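Local atomic coordinates of PixA inclusion body protein (Burkholderia cenocepacia, PDB entry 4LZK), a protein that is of unknown function but belongs to the PixA family of inclusion body proteins, and may serve in forming intracellular protein inclusions. Residues C[18-24]-C[80-86]; C[42-48]-C[177-181]; C[99-105]-C[156-162]. One frame throughout, in Å; residues are numbered along the deposited sequence.

Contact 1 (C[18-24]-C[80-86]); sequences QSIQILA and DKVSLMG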
loop_
_atom_site.group_PDB
_atom_site.type_symbol
_atom_site.label_atom_id
_atom_site.label_comp_id
_atom_site.label_asym_id
_atom_site.label_seq_id
_atom_site.Cartn_x
_atom_site.Cartn_y
_atom_site.Cartn_z
ATOM N N GLN C 18 11.048 -20.200 -11.664
ATOM C CA GLN C 18 11.066 -20.004 -10.194
ATOM C C GLN C 18 10.059 -20.947 -9.503
ATOM O O GLN C 18 9.186 -21.553 -10.152
ATOM C CB GLN C 18 10.748 -18.530 -9.881
ATOM C CG GLN C 18 11.642 -17.500 -10.566
ATOM C CD GLN C 18 13.101 -17.608 -10.111
ATOM O OE1 GLN C 18 13.373 -17.643 -8.948
ATOM N NE2 GLN C 18 14.019 -17.689 -11.045
ATOM N N SER C 19 10.251 -21.180 -8.210
ATOM C CA SER C 19 9.315 -21.909 -7.358
ATOM C C SER C 19 8.867 -20.970 -6.240
ATOM O O SER C 19 9.651 -20.636 -5.380
ATOM C CB SER C 19 9.987 -23.068 -6.708
ATOM O OG SER C 19 10.593 -23.812 -7.713
ATOM N N ILE C 20 7.623 -20.546 -6.305
ATOM C CA ILE C 20 7.079 -19.517 -5.471
ATOM C C ILE C 20 6.217 -20.183 -4.396
ATOM O O ILE C 20 5.425 -21.021 -4.667
ATOM C CB ILE C 20 6.171 -18.644 -6.313
ATOM C CG1 ILE C 20 6.991 -18.058 -7.466
ATOM C CG2 ILE C 20 5.610 -17.545 -5.437
ATOM C CD1 ILE C 20 6.054 -17.576 -8.577
ATOM N N GLN C 21 6.461 -19.849 -3.163
ATOM C CA GLN C 21 5.633 -20.327 -2.117
ATOM C C GLN C 21 4.577 -19.301 -1.769
ATOM O O GLN C 21 4.874 -18.104 -1.573
ATOM C CB GLN C 21 6.515 -20.583 -0.876
ATOM C CG GLN C 21 7.654 -21.587 -1.006
ATOM C CD GLN C 21 8.694 -21.348 0.114
ATOM O OE1 GLN C 21 9.327 -20.257 0.189
ATOM N NE2 GLN C 21 8.901 -22.325 0.924
ATOM N N ILE C 22 3.333 -19.771 -1.585
ATOM C CA ILE C 22 2.287 -18.862 -1.324
ATOM C C ILE C 22 1.615 -19.308 -0.023
ATOM O O ILE C 22 1.362 -20.462 0.098
ATOM C CB ILE C 22 1.228 -18.786 -2.483
ATOM C CG1 ILE C 22 1.824 -18.365 -3.832
ATOM C CG2 ILE C 22 0.080 -17.891 -2.086
ATOM C CD1 ILE C 22 0.840 -18.623 -4.983
ATOM N N LEU C 23 1.346 -18.380 0.906
ATOM C CA LEU C 23 0.649 -18.663 2.146
ATOM C C LEU C 23 -0.616 -17.841 2.248
ATOM O O LEU C 23 -0.606 -16.565 2.234
ATOM C CB LEU C 23 1.570 -18.487 3.376
ATOM C CG LEU C 23 0.990 -18.983 4.711
ATOM C CD1 LEU C 23 0.847 -20.504 4.692
ATOM C CD2 LEU C 23 1.872 -18.484 5.842
ATOM N N ALA C 24 -1.736 -18.518 2.424
ATOM C CA ALA C 24 -2.961 -17.846 2.716
ATOM C C ALA C 24 -3.183 -17.914 4.212
ATOM O O ALA C 24 -3.140 -18.967 4.770
ATOM C CB ALA C 24 -4.196 -18.419 1.952
ATOM N N ASP C 80 6.850 -20.687 -14.027
ATOM C CA ASP C 80 7.022 -20.636 -12.591
ATOM C C ASP C 80 6.080 -21.637 -11.948
ATOM O O ASP C 80 4.897 -21.737 -12.325
ATOM C CB ASP C 80 6.751 -19.229 -12.054
ATOM C CG ASP C 80 7.862 -18.187 -12.503
ATOM O OD1 ASP C 80 8.884 -18.649 -13.138
ATOM O OD2 ASP C 80 7.678 -16.945 -12.268
ATOM N N LYS C 81 6.630 -22.368 -10.979
ATOM C CA LYS C 81 5.883 -23.246 -10.135
ATOM C C LYS C 81 5.297 -22.487 -8.930
ATOM O O LYS C 81 5.886 -21.520 -8.466
ATOM C CB LYS C 81 6.811 -24.344 -9.611
ATOM C CG LYS C 81 7.592 -24.969 -10.773
ATOM C CD LYS C 81 8.176 -26.360 -10.485
ATOM C CE LYS C 81 9.665 -26.336 -10.065
ATOM N NZ LYS C 81 10.033 -27.600 -9.342
ATOM N N VAL C 82 4.146 -22.921 -8.434
ATOM C CA VAL C 82 3.570 -22.265 -7.226
ATOM C C VAL C 82 3.177 -23.353 -6.241
ATOM O O VAL C 82 3.005 -24.517 -6.659
ATOM C CB VAL C 82 2.400 -21.355 -7.503
ATOM C CG1 VAL C 82 2.807 -20.171 -8.359
ATOM C CG2 VAL C 82 1.239 -22.130 -8.142
ATOM N N SER C 83 3.223 -23.043 -4.965
ATOM C CA SER C 83 2.866 -24.020 -3.951
ATOM C C SER C 83 2.110 -23.231 -2.913
ATOM O O SER C 83 2.660 -22.272 -2.348
ATOM C CB SER C 83 4.101 -24.679 -3.344
ATOM O OG SER C 83 3.686 -25.597 -2.281
ATOM N N LEU C 84 0.845 -23.621 -2.689
ATOM C CA LEU C 84 -0.111 -22.870 -1.902
ATOM C C LEU C 84 -0.433 -23.655 -0.631
ATOM O O LEU C 84 -0.736 -24.858 -0.705
ATOM C CB LEU C 84 -1.399 -22.583 -2.670
ATOM C CG LEU C 84 -2.553 -21.994 -1.885
ATOM C CD1 LEU C 84 -2.207 -20.519 -1.497
ATOM C CD2 LEU C 84 -3.851 -22.037 -2.645
HETATM N N MSE C 85 -0.373 -22.960 0.486
HETATM C CA MSE C 85 -0.788 -23.488 1.802
HETATM C C MSE C 85 -1.642 -22.503 2.500
HETATM O O MSE C 85 -1.619 -21.322 2.168
HETATM C CB MSE C 85 0.445 -23.823 2.677
HETATM C CG MSE C 85 1.414 -24.699 1.968
HETATM SE SE MSE C 85 2.960 -25.279 3.071
HETATM C CE MSE C 85 1.955 -26.360 4.342
ATOM N N GLY C 86 -2.432 -22.977 3.501
ATOM C CA GLY C 86 -3.344 -22.100 4.208
ATOM C C GLY C 86 -3.235 -22.320 5.709
ATOM O O GLY C 86 -3.009 -23.437 6.170
#
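Ile22 and Leu84 meet on the buried side of two neighbouring parallel strands, where the CG2 methyl of Ile22 comes to 3.5 Å from CD1 of Leu84. The other branch of Ile22 turns back along the strand: with CG1 beside its own backbone N (chi1 -59°), CD1 reaches CB of Val82, 4.0 Å away. One isoleucine thus bridges two residues of the partner strand, and Ile20 continues the row, its CD1 lying 4.2 Å from CG1 of Val82. Branched aliphatic residues suit this side because strand 72-76 lies against it, Leu72, Leu74 and Leu76 touching Ile20, Ile22 and Val82.

The other face carries Ser19, Gln21, Ser83 and Lys81, and is looser. CE of Lys81 passes 3.6 Å from OG of Ser19, and both residues are exposed, as befits their polar and charged ends. Farther along, Leu23 and Met85 (selenomethionine) restore an apolar patch, with CD1 of Leu23 3.9 Å from CB of Met85; a second subunit packs on both.

Backbone bonds run the length of the pair, from Lys81 N to Gln18 O as far as Ala24 N to Met85 O (2.8 Å, 177° at the hydrogen); Ser83 N to Ile20 O is weak. At the start Asp80 OD1 accepts from Gln18 N at 3.0 Å, met from above the carboxylate plane, while Asn77 holds OD2. Strand 19-26 thus runs parallel to 81-88 and antiparallel to 53-57 on its other side, a topology consistent with a cupredoxin-like beta-sandwich.

Contact 2 (C[42-48]-C[177-181]); sequences AQNPTSI and YFFWV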
loop_
_atom_site.group_PDB
_atom_site.type_symbol
_atom_site.label_atom_id
_atom_site.label_comp_id
_atom_site.label_asym_id
_atom_site.label_seq_id
_atom_site.Cartn_x
_atom_site.Cartn_y
_atom_site.Cartn_z
ATOM N N ALA C 42 -19.083 -29.844 1.636
ATOM C CA ALA C 42 -17.799 -29.446 1.030
ATOM C C ALA C 42 -17.864 -29.317 -0.453
ATOM O O ALA C 42 -16.979 -28.707 -1.088
ATOM C CB ALA C 42 -16.736 -30.433 1.426
ATOM N N GLN C 43 -18.906 -29.853 -1.068
ATOM C CA GLN C 43 -19.051 -29.661 -2.503
ATOM C C GLN C 43 -19.741 -28.360 -2.790
ATOM O O GLN C 43 -19.868 -27.961 -3.944
ATOM C CB GLN C 43 -19.830 -30.809 -3.155
ATOM C CG GLN C 43 -19.217 -32.174 -2.906
ATOM C CD GLN C 43 -20.043 -33.293 -3.528
ATOM O OE1 GLN C 43 -20.306 -34.341 -2.897
ATOM N NE2 GLN C 43 -20.487 -33.066 -4.768
ATOM N N ASN C 44 -20.208 -27.687 -1.753
ATOM C CA ASN C 44 -20.893 -26.432 -1.929
ATOM C C ASN C 44 -20.427 -25.410 -0.908
ATOM O O ASN C 44 -21.222 -24.974 -0.032
ATOM C CB ASN C 44 -22.386 -26.648 -1.705
ATOM C CG ASN C 44 -23.195 -26.149 -2.852
ATOM O OD1 ASN C 44 -23.295 -26.831 -3.885
ATOM N ND2 ASN C 44 -23.763 -24.948 -2.718
ATOM N N PRO C 45 -19.178 -24.922 -1.046
ATOM C CA PRO C 45 -18.637 -24.059 0.010
ATOM C C PRO C 45 -19.222 -22.663 0.037
ATOM O O PRO C 45 -19.703 -22.171 -0.985
ATOM C CB PRO C 45 -17.108 -24.020 -0.325
ATOM C CG PRO C 45 -17.107 -24.180 -1.831
ATOM C CD PRO C 45 -18.167 -25.258 -2.052
ATOM N N THR C 46 -19.208 -22.063 1.229
ATOM C CA THR C 46 -19.689 -20.717 1.449
ATOM C C THR C 46 -18.651 -19.642 0.985
ATOM O O THR C 46 -17.533 -19.639 1.382
ATOM C CB THR C 46 -20.072 -20.490 2.895
ATOM O OG1 THR C 46 -21.215 -21.323 3.230
ATOM C CG2 THR C 46 -20.372 -19.054 3.170
ATOM N N SER C 47 -19.128 -18.776 0.110
ATOM C CA SER C 47 -18.360 -17.627 -0.388
ATOM C C SER C 47 -17.965 -16.700 0.739
ATOM O O SER C 47 -18.818 -16.310 1.534
ATOM C CB SER C 47 -19.255 -16.862 -1.363
ATOM O OG SER C 47 -18.458 -15.863 -1.924
ATOM N N ILE C 48 -16.702 -16.302 0.819
ATOM C CA ILE C 48 -16.238 -15.269 1.720
ATOM C C ILE C 48 -15.492 -14.200 0.960
ATOM O O ILE C 48 -14.875 -14.475 -0.078
ATOM C CB ILE C 48 -15.308 -15.784 2.854
ATOM C CG1 ILE C 48 -13.909 -16.128 2.311
ATOM C CG2 ILE C 48 -15.962 -16.918 3.586
ATOM C CD1 ILE C 48 -12.965 -16.779 3.266
ATOM N N TYR C 177 -17.531 -25.051 5.433
ATOM C CA TYR C 177 -16.705 -25.057 4.245
ATOM C C TYR C 177 -16.866 -23.736 3.506
ATOM O O TYR C 177 -17.968 -23.259 3.312
ATOM C CB TYR C 177 -16.987 -26.201 3.315
ATOM C CG TYR C 177 -16.850 -27.560 3.931
ATOM C CD1 TYR C 177 -15.597 -28.189 3.996
ATOM C CD2 TYR C 177 -17.985 -28.238 4.448
ATOM C CE1 TYR C 177 -15.439 -29.450 4.573
ATOM C CE2 TYR C 177 -17.852 -29.501 5.009
ATOM C CZ TYR C 177 -16.608 -30.119 5.050
ATOM O OH TYR C 177 -16.474 -31.389 5.550
ATOM N N PHE C 178 -15.752 -23.139 3.110
ATOM C CA PHE C 178 -15.742 -21.806 2.603
ATOM C C PHE C 178 -14.798 -21.706 1.408
ATOM O O PHE C 178 -14.006 -22.585 1.208
ATOM C CB PHE C 178 -15.191 -20.824 3.661
ATOM C CG PHE C 178 -15.987 -20.741 4.908
ATOM C CD1 PHE C 178 -17.009 -19.878 5.028
ATOM C CD2 PHE C 178 -15.663 -21.528 5.996
ATOM C CE1 PHE C 178 -17.755 -19.744 6.232
ATOM C CE2 PHE C 178 -16.376 -21.422 7.185
ATOM C CZ PHE C 178 -17.431 -20.526 7.315
ATOM N N PHE C 179 -15.000 -20.679 0.527
ATOM C CA PHE C 179 -14.054 -20.377 -0.485
ATOM C C PHE C 179 -13.890 -18.904 -0.742
ATOM O O PHE C 179 -14.824 -18.105 -0.504
ATOM C CB PHE C 179 -14.422 -21.067 -1.789
ATOM C CG PHE C 179 -15.502 -20.366 -2.578
ATOM C CD1 PHE C 179 -16.819 -20.600 -2.296
ATOM C CD2 PHE C 179 -15.184 -19.560 -3.682
ATOM C CE1 PHE C 179 -17.839 -19.966 -3.043
ATOM C CE2 PHE C 179 -16.196 -18.919 -4.394
ATOM C CZ PHE C 179 -17.537 -19.163 -4.085
ATOM N N TRP C 180 -12.711 -18.534 -1.223
ATOM C CA TRP C 180 -12.460 -17.160 -1.631
ATOM C C TRP C 180 -11.841 -17.176 -3.031
ATOM O O TRP C 180 -11.353 -18.242 -3.520
ATOM C CB TRP C 180 -11.538 -16.463 -0.696
ATOM C CG TRP C 180 -10.045 -16.731 -0.869
ATOM C CD1 TRP C 180 -9.180 -15.969 -1.606
ATOM C CD2 TRP C 180 -9.258 -17.771 -0.298
ATOM N NE1 TRP C 180 -7.947 -16.446 -1.511
ATOM C CE2 TRP C 180 -7.931 -17.595 -0.775
ATOM C CE3 TRP C 180 -9.521 -18.839 0.548
ATOM C CZ2 TRP C 180 -6.871 -18.444 -0.408
ATOM C CZ3 TRP C 180 -8.483 -19.681 0.903
ATOM C CH2 TRP C 180 -7.171 -19.496 0.423
ATOM N N VAL C 181 -11.873 -16.035 -3.698
ATOM C CA VAL C 181 -11.338 -15.939 -5.013
ATOM C C VAL C 181 -10.186 -15.003 -4.975
ATOM O O VAL C 181 -10.262 -13.935 -4.330
ATOM C CB VAL C 181 -12.417 -15.421 -5.965
ATOM C CG1 VAL C 181 -11.922 -15.196 -7.354
ATOM C CG2 VAL C 181 -13.610 -16.354 -5.953
HETATM O O HOH W 1 -15.870 -16.167 -2.854
HETATM O O HOH W 2 -13.574 -14.105 -2.421
#
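Ala42 sets its methyl group squarely over the ring of Tyr177, CB standing 3.5 Å from the ring centroid and 9° off the normal, a CH-pi contact. A small residue suits the spot, since its backbone can come down onto the same ring: Ala42 N lies 3.4 Å from CD2 of Tyr177.

Further along, Pro45 and Phe179 cross at about a right angle, and CG of the proline comes to 3.6 Å from CD1 of the phenylalanine, while Pro45 O sits at the ring edge. Phe179 takes the conformation with CG between its backbone N and carbonyl carbon (chi1 80°), which brings the ring back toward Pro45 and Ser47. On the side of Thr46 and Phe178, the ring of Phe178 receives CG2 of Ile48 at 3.5 Å from its CD1, and the CG1 branch of Ile48 runs alongside Trp180, meeting CB.

Three backbone bonds hold these groups in register: Thr46 N to Tyr177 O (2.7 Å), Phe179 N to Thr46 O and Ile48 N to Phe179 O. Two waters extend the pairing. One joins Ser47 OG to Phe179 O; the other donates to Ile48 O (2.7 Å) and accepts from Val181 N, bridging the strands where they separate.

Beyond this shell, Thr46 OG1 is bonded to Ser39 N, and Ile31 of helix 28-34 packs on Ile48 and Phe178. Asn12 and Pro61 of a neighbouring subunit touch Pro45 and Ser47. Backbone groups thus pair across the contact, while the hydroxyls of Thr46 and Ser47 bond to a backbone N-H and a water; together with the apolar and CH-pi contacts of the rings, the three backbone bonds fasten strand 46-47 in parallel to strand 172-186.

Contact 3 (C[99-105]-C[156-162]); sequences IYHVQQY and EYLATSF
A classic beta bulge interrupts this antiparallel pair of strands: Tyr100 and His101 both face Ser161. Ser161 O accepts from Tyr100 N (3.0 Å) and, weakly, from His101 N, and Ser161 N returns a bond to His101 O. Past the bulge the pairing is regular, with Gln103 and Ala159 exchanging two backbone bonds (Ala159 N to Gln103 O, 2.7 Å), and Tyr105 N reaching Tyr157 O.

At the bulge the Tyr100 ring lies over Ser161. Its CG sits between the backbone N and the carbonyl carbon (chi1 63°), and CB of Ser161 comes over one face, 4.0 Å from the Tyr100 ring centroid and 27° off the normal. Serine is slim enough for this. A water lies 2.9 Å from Ser161 OG and can donate to Ala159 O or Gln103 OE1, though it has fewer protons than acceptors in reach. The Tyr100 hydroxyl is bonded to Ala42 O.

On the face bearing Ile99, Val102 and Thr160, CG2 of Thr160 meets CG2 of Ile99 at 3.7 Å, and Thr160 OG1 lies beside the Val102 methyls while bonded to Trp182 NE1. Threonine suits this buried place by offering a methyl to the aliphatic neighbours and a hydroxyl to the indole. At the far end the extended Glu156 chain crosses Gln104 at about a right angle: Glu156 OE2 lies 3.3 Å from CB of Gln104, and Glu156 OE1 is bonded to Phe111 N. The bulged pair thus turns Ile99, Val102 and Thr160 onto Leu84 of the other sheet, and Gln103 and Ala159 onto Leu13 of another subunit, while the classic bulge accommodates one extra residue.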
loop_
_atom_site.group_PDB
_atom_site.type_symbol
_atom_site.label_atom_id
_atom_site.label_comp_id
_atom_site.label_asym_id
_atom_site.label_seq_id
_atom_site.Cartn_x
_atom_site.Cartn_y
_atom_site.Cartn_z
ATOM N N ILE C 99 -7.107 -25.960 3.522
ATOM C CA ILE C 99 -7.463 -25.975 2.119
ATOM C C ILE C 99 -7.707 -27.435 1.634
ATOM O O ILE C 99 -6.933 -28.314 1.967
ATOM C CB ILE C 99 -6.340 -25.359 1.275
ATOM C CG1 ILE C 99 -6.140 -23.874 1.598
ATOM C CG2 ILE C 99 -6.649 -25.471 -0.194
ATOM C CD1 ILE C 99 -4.883 -23.335 0.951
ATOM N N TYR C 100 -8.744 -27.644 0.848
ATOM C CA TYR C 100 -8.989 -28.962 0.244
ATOM C C TYR C 100 -9.156 -28.901 -1.238
ATOM O O TYR C 100 -9.093 -29.903 -1.924
ATOM C CB TYR C 100 -10.205 -29.647 0.865
ATOM C CG TYR C 100 -11.526 -28.965 0.690
ATOM C CD1 TYR C 100 -11.957 -27.995 1.605
ATOM C CD2 TYR C 100 -12.384 -29.308 -0.333
ATOM C CE1 TYR C 100 -13.202 -27.422 1.475
ATOM C CE2 TYR C 100 -13.643 -28.739 -0.483
ATOM C CZ TYR C 100 -14.054 -27.767 0.425
ATOM O OH TYR C 100 -15.304 -27.175 0.231
ATOM N N HIS C 101 -9.234 -27.721 -1.792
ATOM C CA HIS C 101 -9.352 -27.626 -3.252
ATOM C C HIS C 101 -9.004 -26.284 -3.877
ATOM O O HIS C 101 -9.228 -25.245 -3.272
ATOM C CB HIS C 101 -10.798 -27.893 -3.621
ATOM C CG HIS C 101 -10.963 -28.238 -5.043
ATOM N ND1 HIS C 101 -11.927 -27.656 -5.858
ATOM C CD2 HIS C 101 -10.228 -29.055 -5.837
ATOM C CE1 HIS C 101 -11.804 -28.146 -7.080
ATOM N NE2 HIS C 101 -10.768 -28.967 -7.102
ATOM N N VAL C 102 -8.444 -26.296 -5.089
ATOM C CA VAL C 102 -8.236 -25.067 -5.860
ATOM C C VAL C 102 -8.755 -25.288 -7.262
ATOM O O VAL C 102 -8.533 -26.367 -7.852
ATOM C CB VAL C 102 -6.729 -24.668 -5.920
ATOM C CG1 VAL C 102 -6.540 -23.441 -6.709
ATOM C CG2 VAL C 102 -6.117 -24.544 -4.574
ATOM N N GLN C 103 -9.450 -24.314 -7.813
ATOM C CA GLN C 103 -9.983 -24.383 -9.168
ATOM C C GLN C 103 -10.064 -23.078 -9.877
ATOM O O GLN C 103 -10.025 -21.983 -9.258
ATOM C CB GLN C 103 -11.351 -25.023 -9.157
ATOM C CG GLN C 103 -12.489 -24.247 -8.614
ATOM C CD GLN C 103 -13.644 -25.182 -8.308
ATOM O OE1 GLN C 103 -13.623 -25.851 -7.288
ATOM N NE2 GLN C 103 -14.650 -25.222 -9.188
ATOM N N GLN C 104 -10.160 -23.141 -11.203
ATOM C CA GLN C 104 -10.383 -21.968 -11.981
ATOM C C GLN C 104 -11.729 -21.398 -11.710
ATOM O O GLN C 104 -12.717 -22.085 -11.729
ATOM C CB GLN C 104 -10.303 -22.304 -13.477
ATOM C CG GLN C 104 -10.575 -21.134 -14.440
ATOM C CD GLN C 104 -10.206 -21.523 -15.832
ATOM O OE1 GLN C 104 -10.143 -22.731 -16.162
ATOM N NE2 GLN C 104 -9.959 -20.541 -16.680
ATOM N N TYR C 105 -11.792 -20.094 -11.506
ATOM C CA TYR C 105 -13.048 -19.392 -11.309
ATOM C C TYR C 105 -13.403 -18.565 -12.571
ATOM O O TYR C 105 -14.540 -18.503 -12.946
ATOM C CB TYR C 105 -12.905 -18.511 -10.062
ATOM C CG TYR C 105 -14.154 -17.791 -9.631
ATOM C CD1 TYR C 105 -15.157 -18.444 -8.912
ATOM C CD2 TYR C 105 -14.344 -16.439 -9.910
ATOM C CE1 TYR C 105 -16.328 -17.766 -8.527
ATOM C CE2 TYR C 105 -15.486 -15.769 -9.475
ATOM C CZ TYR C 105 -16.474 -16.449 -8.800
ATOM O OH TYR C 105 -17.582 -15.810 -8.381
ATOM N N GLU C 156 -5.945 -15.044 -14.698
ATOM C CA GLU C 156 -6.853 -16.074 -14.142
ATOM C C GLU C 156 -7.342 -15.672 -12.733
ATOM O O GLU C 156 -6.566 -15.174 -11.961
ATOM C CB GLU C 156 -6.165 -17.440 -14.056
ATOM C CG GLU C 156 -7.121 -18.580 -13.684
ATOM C CD GLU C 156 -6.488 -19.997 -13.688
ATOM O OE1 GLU C 156 -5.280 -20.127 -13.961
ATOM O OE2 GLU C 156 -7.277 -20.965 -13.446
ATOM N N TYR C 157 -8.596 -15.919 -12.457
ATOM C CA TYR C 157 -9.089 -15.909 -11.101
ATOM C C TYR C 157 -9.285 -17.362 -10.648
ATOM O O TYR C 157 -9.904 -18.109 -11.344
ATOM C CB TYR C 157 -10.374 -15.082 -10.941
ATOM C CG TYR C 157 -10.335 -13.674 -11.553
ATOM C CD1 TYR C 157 -9.122 -13.044 -11.909
ATOM C CD2 TYR C 157 -11.505 -12.956 -11.786
ATOM C CE1 TYR C 157 -9.094 -11.778 -12.549
ATOM C CE2 TYR C 157 -11.474 -11.662 -12.375
ATOM C CZ TYR C 157 -10.286 -11.089 -12.784
ATOM O OH TYR C 157 -10.266 -9.790 -13.346
ATOM N N LEU C 158 -8.762 -17.698 -9.465
ATOM C CA LEU C 158 -8.842 -18.995 -8.825
ATOM C C LEU C 158 -9.715 -18.984 -7.591
ATOM O O LEU C 158 -9.685 -17.999 -6.820
ATOM C CB LEU C 158 -7.437 -19.342 -8.383
ATOM C CG LEU C 158 -6.571 -19.325 -9.642
ATOM C CD1 LEU C 158 -5.424 -18.328 -9.619
ATOM C CD2 LEU C 158 -6.160 -20.718 -9.978
ATOM N N ALA C 159 -10.563 -20.029 -7.406
ATOM C CA ALA C 159 -11.254 -20.222 -6.196
ATOM C C ALA C 159 -10.545 -21.227 -5.324
ATOM O O ALA C 159 -10.269 -22.332 -5.808
ATOM C CB ALA C 159 -12.666 -20.701 -6.497
ATOM N N THR C 160 -10.295 -20.906 -4.070
ATOM C CA THR C 160 -9.656 -21.853 -3.132
ATOM C C THR C 160 -10.687 -22.145 -2.030
ATOM O O THR C 160 -11.150 -21.204 -1.347
ATOM C CB THR C 160 -8.409 -21.262 -2.535
ATOM O OG1 THR C 160 -7.433 -20.980 -3.599
ATOM C CG2 THR C 160 -7.832 -22.206 -1.506
ATOM N N SER C 161 -11.044 -23.410 -1.848
ATOM C CA SER C 161 -11.998 -23.825 -0.860
ATOM C C SER C 161 -11.269 -24.471 0.343
ATOM O O SER C 161 -10.260 -25.144 0.179
ATOM C CB SER C 161 -12.948 -24.852 -1.434
ATOM O OG SER C 161 -13.613 -24.299 -2.536
ATOM N N PHE C 162 -11.734 -24.166 1.541
ATOM C CA PHE C 162 -11.104 -24.631 2.748
ATOM C C PHE C 162 -12.126 -24.992 3.793
ATOM O O PHE C 162 -13.248 -24.508 3.820
ATOM C CB PHE C 162 -10.131 -23.593 3.303
ATOM C CG PHE C 162 -10.779 -22.344 3.881
ATOM C CD1 PHE C 162 -11.057 -21.224 3.072
ATOM C CD2 PHE C 162 -11.013 -22.213 5.246
ATOM C CE1 PHE C 162 -11.592 -20.097 3.601
ATOM C CE2 PHE C 162 -11.578 -21.054 5.754
ATOM C CZ PHE C 162 -11.844 -20.006 4.945
HETATM O O HOH W 3 -12.053 -24.737 -4.903
#

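Contacts 2 and 3 belong to one mixed sheet, in which strands 154-167 and 172-186 are neighbours, and their centres are about 9 Å apart. Contact 1 lies in the other sheet, its centre about 13 Å from that of contact 3 and 21 Å from that of contact 2. Along the chain, contact 1 closes before contact 3 opens, whereas the segments of contacts 1 and 2 alternate; both segments of contact 3 fall between those of contact 2. Between the layers, Ile99 touches Met85 and Gly86, and Ala24 touches Trp180. Distant parts of the sequence thus pack together in a two-layer core. Contacts 2 and 3 reach one neighbouring subunit and contact 1 another, so both sheets meet other chains.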